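Side-chain contact in STBB protein (Escherichia coli, PDB 2JD3), which probably binds the plasmid centromere parC through a ribbon-helix-helix fold and couples the plasmid to actin-like ParM filaments for segregation: residues Thr62-Ser66 with Glu67-Ala71. Sequence-based numbering, arbitrary orientation.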
ATOM      1  N   THR A  62      -5.270   0.342  -6.767  1.00 38.89           N
ATOM      2  CA  THR A  62      -4.753   0.430  -8.125  1.00 39.54           C
ATOM      3  C   THR A  62      -5.816   1.046  -9.008  1.00 41.31           C
ATOM      4  O   THR A  62      -5.555   2.002  -9.735  1.00 43.30           O
ATOM      5  CB  THR A  62      -4.394  -0.937  -8.700  1.00 37.52           C
ATOM      6  OG1 THR A  62      -3.253  -1.456  -8.020  1.00 37.68           O
ATOM      7  CG2 THR A  62      -4.078  -0.815 -10.166  1.00 37.25           C
ATOM      8  N   ALA A  63      -7.023   0.498  -8.921  1.00 41.82           N
ATOM      9  CA  ALA A  63      -8.150   0.958  -9.710  1.00 41.98           C
ATOM     10  C   ALA A  63      -8.480   2.451  -9.527  1.00 42.39           C
ATOM     11  O   ALA A  63      -8.694   3.164 -10.505  1.00 44.47           O
ATOM     12  CB  ALA A  63      -9.367   0.096  -9.391  1.00 40.04           C
ATOM     13  N   ILE A  64      -8.507   2.929  -8.289  1.00 41.31           N
ATOM     14  CA  ILE A  64      -8.834   4.331  -8.040  1.00 41.56           C
ATOM     15  C   ILE A  64      -7.707   5.315  -8.383  1.00 43.48           C
ATOM     16  O   ILE A  64      -7.967   6.486  -8.677  1.00 42.86           O
ATOM     17  CB  ILE A  64      -9.243   4.548  -6.560  1.00 40.18           C
ATOM     18  CG1 ILE A  64     -10.225   5.715  -6.454  1.00 38.60           C
ATOM     19  CG2 ILE A  64      -8.022   4.852  -5.711  1.00 37.01           C
ATOM     20  CD1 ILE A  64     -10.828   5.885  -5.066  1.00 37.21           C
ATOM     21  N   LEU A  65      -6.467   4.828  -8.357  1.00 45.00           N
ATOM     22  CA  LEU A  65      -5.279   5.643  -8.621  1.00 46.98           C
ATOM     23  C   LEU A  65      -5.390   6.697  -9.726  1.00 48.95           C
ATOM     24  O   LEU A  65      -5.637   6.377 -10.882  1.00 49.10           O
ATOM     25  CB  LEU A  65      -4.092   4.736  -8.933  1.00 44.89           C
ATOM     26  CG  LEU A  65      -2.700   5.207  -8.495  1.00 43.19           C
ATOM     27  CD1 LEU A  65      -1.770   5.147  -9.678  1.00 40.99           C
ATOM     28  CD2 LEU A  65      -2.752   6.600  -7.902  1.00 40.45           C
ATOM     29  N   SER A  66      -5.182   7.955  -9.349  1.00 51.06           N
ATOM     30  CA  SER A  66      -5.234   9.084 -10.273  1.00 53.00           C
ATOM     31  C   SER A  66      -4.369  10.178  -9.666  1.00 56.01           C
ATOM     32  O   SER A  66      -3.863  10.025  -8.559  1.00 57.32           O
ATOM     33  CB  SER A  66      -6.661   9.603 -10.401  1.00 52.72           C
ATOM     34  OG  SER A  66      -7.047  10.302  -9.227  1.00 50.80           O
ATOM     35  N   GLU A  67      -4.210  11.291 -10.370  1.00 58.85           N
ATOM     36  CA  GLU A  67      -3.398  12.385  -9.849  1.00 61.03           C
ATOM     37  C   GLU A  67      -4.025  13.058  -8.646  1.00 59.15           C
ATOM     38  O   GLU A  67      -3.448  13.968  -8.074  1.00 58.48           O
ATOM     39  CB  GLU A  67      -3.161  13.432 -10.927  1.00 66.24           C
ATOM     40  CG  GLU A  67      -2.180  13.003 -12.001  1.00 74.57           C
ATOM     41  CD  GLU A  67      -2.105  14.012 -13.132  1.00 79.93           C
ATOM     42  OE1 GLU A  67      -3.143  14.233 -13.803  1.00 82.10           O
ATOM     43  OE2 GLU A  67      -1.011  14.589 -13.346  1.00 82.37           O
ATOM     44  N   GLU A  68      -5.207  12.602  -8.260  1.00 58.99           N
ATOM     45  CA  GLU A  68      -5.907  13.179  -7.124  1.00 57.62           C
ATOM     46  C   GLU A  68      -5.799  12.260  -5.928  1.00 54.82           C
ATOM     47  O   GLU A  68      -6.404  12.513  -4.887  1.00 55.08           O
ATOM     48  CB  GLU A  68      -7.383  13.378  -7.468  1.00 62.75           C
ATOM     49  CG  GLU A  68      -7.621  14.045  -8.821  1.00 69.38           C
ATOM     50  CD  GLU A  68      -7.040  15.448  -8.885  1.00 73.60           C
ATOM     51  OE1 GLU A  68      -7.076  16.065  -9.978  1.00 74.46           O
ATOM     52  OE2 GLU A  68      -6.549  15.932  -7.838  1.00 75.91           O
ATOM     53  N   PHE A  69      -5.034  11.185  -6.076  1.00 51.00           N
ATOM     54  CA  PHE A  69      -4.861  10.229  -4.990  1.00 48.50           C
ATOM     55  C   PHE A  69      -4.589  10.975  -3.689  1.00 47.29           C
ATOM     56  O   PHE A  69      -3.821  11.934  -3.674  1.00 47.42           O
ATOM     57  CB  PHE A  69      -3.712   9.283  -5.315  1.00 47.01           C
ATOM     58  CG  PHE A  69      -3.622   8.103  -4.399  1.00 46.13           C
ATOM     59  CD1 PHE A  69      -4.700   7.256  -4.235  1.00 45.49           C
ATOM     60  CD2 PHE A  69      -2.441   7.817  -3.731  1.00 47.19           C
ATOM     61  CE1 PHE A  69      -4.605   6.138  -3.424  1.00 45.81           C
ATOM     62  CE2 PHE A  69      -2.335   6.701  -2.918  1.00 47.21           C
ATOM     63  CZ  PHE A  69      -3.419   5.862  -2.766  1.00 47.22           C
ATOM     64  N   SER A  70      -5.215  10.541  -2.602  1.00 45.87           N
ATOM     65  CA  SER A  70      -5.043  11.209  -1.318  1.00 46.03           C
ATOM     66  C   SER A  70      -5.125  10.266  -0.140  1.00 47.14           C
ATOM     67  O   SER A  70      -5.714   9.195  -0.227  1.00 47.58           O
ATOM     68  CB  SER A  70      -6.124  12.247  -1.130  1.00 46.57           C
ATOM     69  OG  SER A  70      -7.343  11.596  -0.820  1.00 49.74           O
ATOM     70  N   ALA A  71      -4.548  10.674   0.980  1.00 49.21           N
ATOM     71  CA  ALA A  71      -4.598   9.838   2.166  1.00 51.36           C
ATOM     72  C   ALA A  71      -6.064   9.509   2.406  1.00 53.22           C
ATOM     73  O   ALA A  71      -6.420   8.373   2.723  1.00 54.32           O
ATOM     74  CB  ALA A  71      -4.033  10.587   3.357  1.00 51.05           C
TER
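Phe69 N donates to Ser66 O at 3.0 Å (N-H...O angle 159°), the closing bond of a type I beta turn from Ser66 to Phe69; the donor stands above the carbonyl plane of Ser66. The serine hydroxyl holds the same turn a second time: Glu68 N reaches Ser66 OG at 3.1 Å in a similarly straight bond. With chi1 at 73°, Ser66 OG lies between its own backbone N and carbonyl carbon, which brings it to the Glu68 N-H, and the CB and CG of Glu68 pass alongside it. With the hydroxyl lost to an alanine here, the Glu68 amide would probably be left without this acceptor, and the turn would keep the Phe69 N to Ser66 O bond but lose its second polar link. Leu65 lays CD2 against Phe69 CB at 3.8 Å, the two side chains crossing at a slant, while Ile64 CG2 approaches Phe69 CE1 more loosely, at 4.3 Å. The turn lies in the loop between helix 56-64 and helix 71-82, whose N-cap is Ser70, its OG bonded to Gln73 N. Leu65 packs on Ala20 and Gln23 of helix 19-29, Ile64 on Gln73 and Leu77, and Phe69 on Val74 of helix 71-82 and on Leu53 of the second subunit.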